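Local coordinates for uncharacterized protein Atu1656 (Agrobacterium tumefaciens, PDB 2OJH), which is of unknown function but, as a putative TolB-family six-bladed beta-propeller, may bind other proteins as TolB does, at residues L129-H134 against G147-V152; G173-P178 against F189-T194. All coordinates share one frame; numbering follows the deposited sequence.

Contact 1: L129-H134 against G147-V152; sequences LPSYWH and GIRDQV
The carbonyl oxygen of Pro130 takes two hydrogen bonds from the segment opposite. Ile148 N approaches almost in line with the C=O bond, at 2.9 Å and an N-H...O angle of 170°, whereas Arg149 NH1 comes from above the carbonyl plane, also 2.9 Å from Pro130 O. The same NH1 bonds back to Ile148 O, so one guanidinium nitrogen bridges a carbonyl of each segment. The arginine turns back to do this by a bend at chi2 (-75°). Its NH2 forms a salt bridge with Glu165, and Tyr156 adds a cation-pi contact. Ser131 OG, 2.9 Å from Arg149 NH2, bonds to Asn128 O.

Apolar contacts gather round Ile148. Its CD1 sits near the plane of the Tyr132 ring, at the edge, 3.5 Å from CE2. Pro130, preceded by a cis peptide bond, lays CG against the same CD1 at 4.0 Å.

In the backbone, Ser131 and Gly147 form an antiparallel non-hydrogen-bonded pair, their CA atoms 4.3 Å apart. Past it, 147-149 runs into a type I' turn from Arg149 to Val152. The arrangement belongs to the inner hairpin of a four-stranded antiparallel propeller blade, where strand 131-136 pairs with 142-149.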
loop_
_atom_site.group_PDB
_atom_site.type_symbol
_atom_site.label_atom_id
_atom_site.label_comp_id
_atom_site.label_asym_id
_atom_site.label_seq_id
_atom_site.Cartn_x
_atom_site.Cartn_y
_atom_site.Cartn_z
ATOM N N LEU A 129 -8.668 -16.904 -4.128
ATOM C CA LEU A 129 -7.967 -15.973 -5.023
ATOM C C LEU A 129 -8.926 -15.229 -5.934
ATOM O O LEU A 129 -10.064 -15.670 -6.128
ATOM C CB LEU A 129 -6.926 -16.729 -5.872
ATOM C CG LEU A 129 -6.016 -17.666 -5.088
ATOM C CD1 LEU A 129 -5.017 -18.384 -5.986
ATOM C CD2 LEU A 129 -5.251 -16.902 -3.986
ATOM N N PRO A 130 -8.488 -14.072 -6.468
ATOM C CA PRO A 130 -7.232 -13.432 -6.112
ATOM C C PRO A 130 -7.315 -12.631 -4.802
ATOM O O PRO A 130 -8.389 -12.118 -4.431
ATOM C CB PRO A 130 -6.987 -12.471 -7.274
ATOM C CG PRO A 130 -8.318 -12.134 -7.781
ATOM C CD PRO A 130 -9.231 -13.295 -7.486
ATOM N N SER A 131 -6.176 -12.528 -4.127
ATOM C CA SER A 131 -6.043 -11.734 -2.906
ATOM C C SER A 131 -4.812 -10.804 -2.965
ATOM O O SER A 131 -3.729 -11.215 -3.401
ATOM C CB SER A 131 -5.969 -12.653 -1.697
ATOM O OG SER A 131 -7.115 -13.487 -1.620
ATOM N N TYR A 132 -5.000 -9.539 -2.557
ATOM C CA TYR A 132 -3.973 -8.490 -2.710
ATOM C C TYR A 132 -3.551 -7.948 -1.336
ATOM O O TYR A 132 -4.335 -7.306 -0.656
ATOM C CB TYR A 132 -4.508 -7.367 -3.598
ATOM C CG TYR A 132 -4.959 -7.880 -4.945
ATOM C CD1 TYR A 132 -4.055 -7.976 -6.019
ATOM C CD2 TYR A 132 -6.280 -8.288 -5.150
ATOM C CE1 TYR A 132 -4.471 -8.441 -7.271
ATOM C CE2 TYR A 132 -6.681 -8.784 -6.365
ATOM C CZ TYR A 132 -5.772 -8.851 -7.424
ATOM O OH TYR A 132 -6.201 -9.325 -8.641
ATOM N N TRP A 133 -2.326 -8.244 -0.915
ATOM C CA TRP A 133 -1.847 -7.852 0.418
ATOM C C TRP A 133 -1.771 -6.313 0.596
ATOM O O TRP A 133 -1.220 -5.611 -0.268
ATOM C CB TRP A 133 -0.492 -8.474 0.684
ATOM C CG TRP A 133 -0.132 -8.307 2.136
ATOM C CD1 TRP A 133 -0.333 -9.206 3.141
ATOM C CD2 TRP A 133 0.414 -7.125 2.754
ATOM N NE1 TRP A 133 0.106 -8.679 4.343
ATOM C CE2 TRP A 133 0.564 -7.401 4.122
ATOM C CE3 TRP A 133 0.854 -5.899 2.272
ATOM C CZ2 TRP A 133 1.078 -6.458 5.015
ATOM C CZ3 TRP A 133 1.343 -4.950 3.170
ATOM C CH2 TRP A 133 1.460 -5.241 4.517
ATOM N N HIS A 134 -2.269 -5.797 1.724
ATOM C CA HIS A 134 -2.383 -4.339 1.880
ATOM C C HIS A 134 -2.006 -3.718 3.241
ATOM O O HIS A 134 -1.692 -2.525 3.275
ATOM C CB HIS A 134 -3.731 -3.838 1.416
ATOM C CG HIS A 134 -3.778 -3.516 -0.050
ATOM N ND1 HIS A 134 -3.198 -2.381 -0.589
ATOM C CD2 HIS A 134 -4.348 -4.182 -1.088
ATOM C CE1 HIS A 134 -3.397 -2.375 -1.899
ATOM N NE2 HIS A 134 -4.080 -3.460 -2.227
ATOM N N GLY A 147 -9.726 -9.023 -1.253
ATOM C CA GLY A 147 -10.012 -10.307 -1.858
ATOM C C GLY A 147 -11.109 -10.135 -2.875
ATOM O O GLY A 147 -12.135 -9.498 -2.580
ATOM N N ILE A 148 -10.916 -10.684 -4.076
ATOM C CA ILE A 148 -11.998 -10.654 -5.065
ATOM C C ILE A 148 -12.593 -12.048 -5.131
ATOM O O ILE A 148 -11.854 -13.034 -5.290
ATOM C CB ILE A 148 -11.550 -10.160 -6.470
ATOM C CG1 ILE A 148 -10.817 -8.828 -6.361
ATOM C CG2 ILE A 148 -12.762 -9.971 -7.409
ATOM C CD1 ILE A 148 -9.971 -8.524 -7.595
ATOM N N ARG A 149 -13.908 -12.125 -4.926
ATOM C CA ARG A 149 -14.626 -13.397 -4.923
ATOM C C ARG A 149 -15.829 -13.263 -5.827
ATOM O O ARG A 149 -16.762 -12.517 -5.529
ATOM C CB ARG A 149 -15.062 -13.754 -3.510
ATOM C CG ARG A 149 -13.951 -13.623 -2.450
ATOM C CD ARG A 149 -12.929 -14.764 -2.506
ATOM N NE ARG A 149 -11.921 -14.584 -1.464
ATOM C CZ ARG A 149 -10.701 -14.072 -1.663
ATOM N NH1 ARG A 149 -10.309 -13.702 -2.874
ATOM N NH2 ARG A 149 -9.858 -13.940 -0.650
ATOM N N ASP A 150 -15.781 -13.968 -6.958
ATOM C CA ASP A 150 -16.786 -13.818 -8.016
ATOM C C ASP A 150 -17.101 -12.349 -8.287
ATOM O O ASP A 150 -18.268 -11.972 -8.299
ATOM C CB ASP A 150 -18.058 -14.585 -7.645
ATOM C CG ASP A 150 -17.796 -16.078 -7.446
ATOM O OD1 ASP A 150 -17.129 -16.665 -8.325
ATOM O OD2 ASP A 150 -18.239 -16.646 -6.423
ATOM N N GLN A 151 -16.054 -11.537 -8.479
ATOM C CA GLN A 151 -16.187 -10.117 -8.836
ATOM C C GLN A 151 -16.791 -9.251 -7.724
ATOM O O GLN A 151 -17.297 -8.156 -7.980
ATOM C CB GLN A 151 -16.979 -9.964 -10.149
ATOM C CG GLN A 151 -16.201 -10.445 -11.376
ATOM C CD GLN A 151 -14.858 -9.766 -11.486
ATOM O OE1 GLN A 151 -14.775 -8.532 -11.524
ATOM N NE2 GLN A 151 -13.787 -10.561 -11.501
ATOM N N VAL A 152 -16.744 -9.756 -6.495
ATOM C CA VAL A 152 -17.076 -8.975 -5.308
ATOM C C VAL A 152 -15.733 -8.646 -4.621
ATOM O O VAL A 152 -14.969 -9.556 -4.257
ATOM C CB VAL A 152 -17.994 -9.754 -4.332
ATOM C CG1 VAL A 152 -18.367 -8.898 -3.137
ATOM C CG2 VAL A 152 -19.246 -10.286 -5.059
#

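Contact 2: G173-P178 against F189-T194; sequences GRNDGP and FNSSRT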
loop_
_atom_site.group_PDB
_atom_site.type_symbol
_atom_site.label_atom_id
_atom_site.label_comp_id
_atom_site.label_asym_id
_atom_site.label_seq_id
_atom_site.Cartn_x
_atom_site.Cartn_y
_atom_site.Cartn_z
ATOM N N GLY A 173 -20.515 -1.887 -2.543
ATOM C CA GLY A 173 -19.574 -1.314 -3.503
ATOM C C GLY A 173 -18.379 -2.220 -3.682
ATOM O O GLY A 173 -18.367 -3.336 -3.159
ATOM N N ARG A 174 -17.384 -1.769 -4.444
ATOM C CA ARG A 174 -16.084 -2.463 -4.459
ATOM C C ARG A 174 -15.221 -1.869 -3.350
ATOM O O ARG A 174 -15.218 -0.668 -3.146
ATOM C CB ARG A 174 -15.366 -2.308 -5.806
ATOM C CG ARG A 174 -16.202 -2.686 -7.018
ATOM C CD ARG A 174 -15.358 -2.562 -8.275
ATOM N NE ARG A 174 -16.032 -3.157 -9.420
ATOM C CZ ARG A 174 -15.544 -3.169 -10.659
ATOM N NH1 ARG A 174 -14.370 -2.623 -10.920
ATOM N NH2 ARG A 174 -16.247 -3.713 -11.627
ATOM N N ASN A 175 -14.488 -2.707 -2.638
ATOM C CA ASN A 175 -13.728 -2.241 -1.485
ATOM C C ASN A 175 -12.312 -2.699 -1.648
ATOM O O ASN A 175 -12.075 -3.875 -1.909
ATOM C CB ASN A 175 -14.326 -2.798 -0.192
ATOM C CG ASN A 175 -15.782 -2.478 -0.067
ATOM O OD1 ASN A 175 -16.163 -1.317 0.180
ATOM N ND2 ASN A 175 -16.628 -3.478 -0.303
ATOM N N ASP A 176 -11.370 -1.776 -1.477
ATOM C CA ASP A 176 -9.984 -2.051 -1.830
ATOM C C ASP A 176 -9.027 -1.321 -0.895
ATOM O O ASP A 176 -9.448 -0.504 -0.057
ATOM C CB ASP A 176 -9.754 -1.597 -3.269
ATOM C CG ASP A 176 -8.598 -2.309 -3.949
ATOM O OD1 ASP A 176 -7.718 -2.885 -3.281
ATOM O OD2 ASP A 176 -8.586 -2.275 -5.191
ATOM N N GLY A 177 -7.736 -1.659 -1.007
ATOM C CA GLY A 177 -6.668 -0.936 -0.300
ATOM C C GLY A 177 -6.790 -0.734 1.203
ATOM O O GLY A 177 -6.726 0.418 1.669
ATOM N N PRO A 178 -6.919 -1.840 1.975
ATOM C CA PRO A 178 -7.003 -1.749 3.436
ATOM C C PRO A 178 -5.668 -1.548 4.134
ATOM O O PRO A 178 -4.668 -2.209 3.783
ATOM C CB PRO A 178 -7.599 -3.105 3.842
ATOM C CG PRO A 178 -7.223 -4.035 2.749
ATOM C CD PRO A 178 -7.042 -3.238 1.500
ATOM N N PHE A 189 -9.763 2.014 4.204
ATOM C CA PHE A 189 -9.841 1.404 2.876
ATOM C C PHE A 189 -10.641 2.349 1.977
ATOM O O PHE A 189 -11.087 3.416 2.445
ATOM C CB PHE A 189 -10.465 -0.011 2.968
ATOM C CG PHE A 189 -11.934 -0.015 3.362
ATOM C CD1 PHE A 189 -12.326 0.083 4.708
ATOM C CD2 PHE A 189 -12.916 -0.112 2.383
ATOM C CE1 PHE A 189 -13.666 0.103 5.061
ATOM C CE2 PHE A 189 -14.287 -0.101 2.731
ATOM C CZ PHE A 189 -14.657 0.016 4.081
ATOM N N ASN A 190 -10.774 2.021 0.691
ATOM C CA ASN A 190 -11.694 2.818 -0.153
ATOM C C ASN A 190 -12.858 2.002 -0.696
ATOM O O ASN A 190 -12.764 0.788 -0.852
ATOM C CB ASN A 190 -10.965 3.615 -1.270
ATOM C CG ASN A 190 -10.223 2.733 -2.281
ATOM O OD1 ASN A 190 -9.915 1.560 -2.049
ATOM N ND2 ASN A 190 -9.878 3.335 -3.390
ATOM N N SER A 191 -13.978 2.664 -0.976
ATOM C CA SER A 191 -15.123 1.932 -1.421
ATOM C C SER A 191 -15.834 2.764 -2.474
ATOM O O SER A 191 -15.868 4.009 -2.373
ATOM C CB SER A 191 -16.049 1.667 -0.224
ATOM O OG SER A 191 -17.199 0.938 -0.605
ATOM N N SER A 192 -16.393 2.089 -3.477
ATOM C CA SER A 192 -17.131 2.780 -4.537
ATOM C C SER A 192 -18.610 2.878 -4.222
ATOM O O SER A 192 -19.392 3.332 -5.075
ATOM C CB SER A 192 -17.001 2.016 -5.859
ATOM O OG SER A 192 -17.565 0.703 -5.735
ATOM N N ARG A 193 -19.008 2.484 -3.015
ATOM C CA ARG A 193 -20.432 2.390 -2.690
ATOM C C ARG A 193 -21.224 3.684 -2.921
ATOM O O ARG A 193 -22.440 3.642 -3.128
ATOM C CB ARG A 193 -20.668 1.795 -1.279
ATOM C CG ARG A 193 -20.419 2.725 -0.088
ATOM C CD ARG A 193 -20.393 1.947 1.231
ATOM N NE ARG A 193 -19.248 1.033 1.318
ATOM C CZ ARG A 193 -18.986 0.225 2.347
ATOM N NH1 ARG A 193 -19.787 0.198 3.408
ATOM N NH2 ARG A 193 -17.909 -0.563 2.322
ATOM N N THR A 194 -20.548 4.827 -2.908
ATOM C CA THR A 194 -21.275 6.100 -3.108
ATOM C C THR A 194 -21.198 6.617 -4.531
ATOM O O THR A 194 -21.705 7.699 -4.827
ATOM C CB THR A 194 -20.760 7.214 -2.180
ATOM O OG1 THR A 194 -19.342 7.364 -2.357
ATOM C CG2 THR A 194 -21.085 6.917 -0.704
#
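The Phe189 ring turns an edge to Asn175, whose OD1 lies near the ring plane, 3.4 Å from CE2. Asn175 OD1 also lies in the plane of the Arg193 guanidinium, at its edge, as does Ser191 OG; the amide and guanidinium planes stand 74° apart. Two donors grip this oxygen from opposite faces of the amide: Arg193 NH2 at 2.9 Å, 41° out of the plane, and Ser191 OG, tilted less, at 2.6 Å from OD1. The serine hydroxyl is in turn held by Arg193 NE (2.8 Å to Ser191 OG), and a bend at chi3 (66°) folds the arginine back so that NE and NH2 serve the two acceptors together. Asn175 ND2 bonds to Phe153 O and Glu172 O, which fixes the amide's rotation, while Trp200 makes a cation-pi contact with Arg193.

The backbone is that of the first two strands of a propeller blade, 175-180 and 186-191, paired antiparallel. Asp176 and Asn190 are a hydrogen-bonded pair, joined by Asp176 N to Asn190 O and Asn190 N to Asp176 O; Asn175 and Ser191 form the adjoining non-hydrogen-bonded pair.

Further along, Ser192 N donates to Arg174 O, and Arg174 N returns a bond of 2.8 Å to Ser192 OG. Lacking a side chain, Gly173 can bring its CA within 3.9 Å of Arg193 N. On the sheet face carrying Asp176 and Asn190, Asp176 OD1 accepts from Gly177 N, and Asn190 ND2 reaches Asp219 O, toward the blade containing strand 217-224.

Overall arrangement
Contacts 1 and 2 occupy equivalent places in successive blades: each pairs the first strand with the second, and their centres lie 12 Å apart. Both are partly buried, but contact 2 has more buried residues and covers the larger area, 412 against 263 Å². In contact 1 an arginine binds backbone carbonyls beside a small apolar patch; in contact 2 the arginine serves an asparagine-serine pair, and backbone bonds run both ways between the segments, against a single one in contact 1. The segments of the two contacts touch at His134, whose CB packs 3.0 Å from Pro178 O. Tyr132 and Asp176 each lie near a bound acetic acid, probably from the crystallisation liquor.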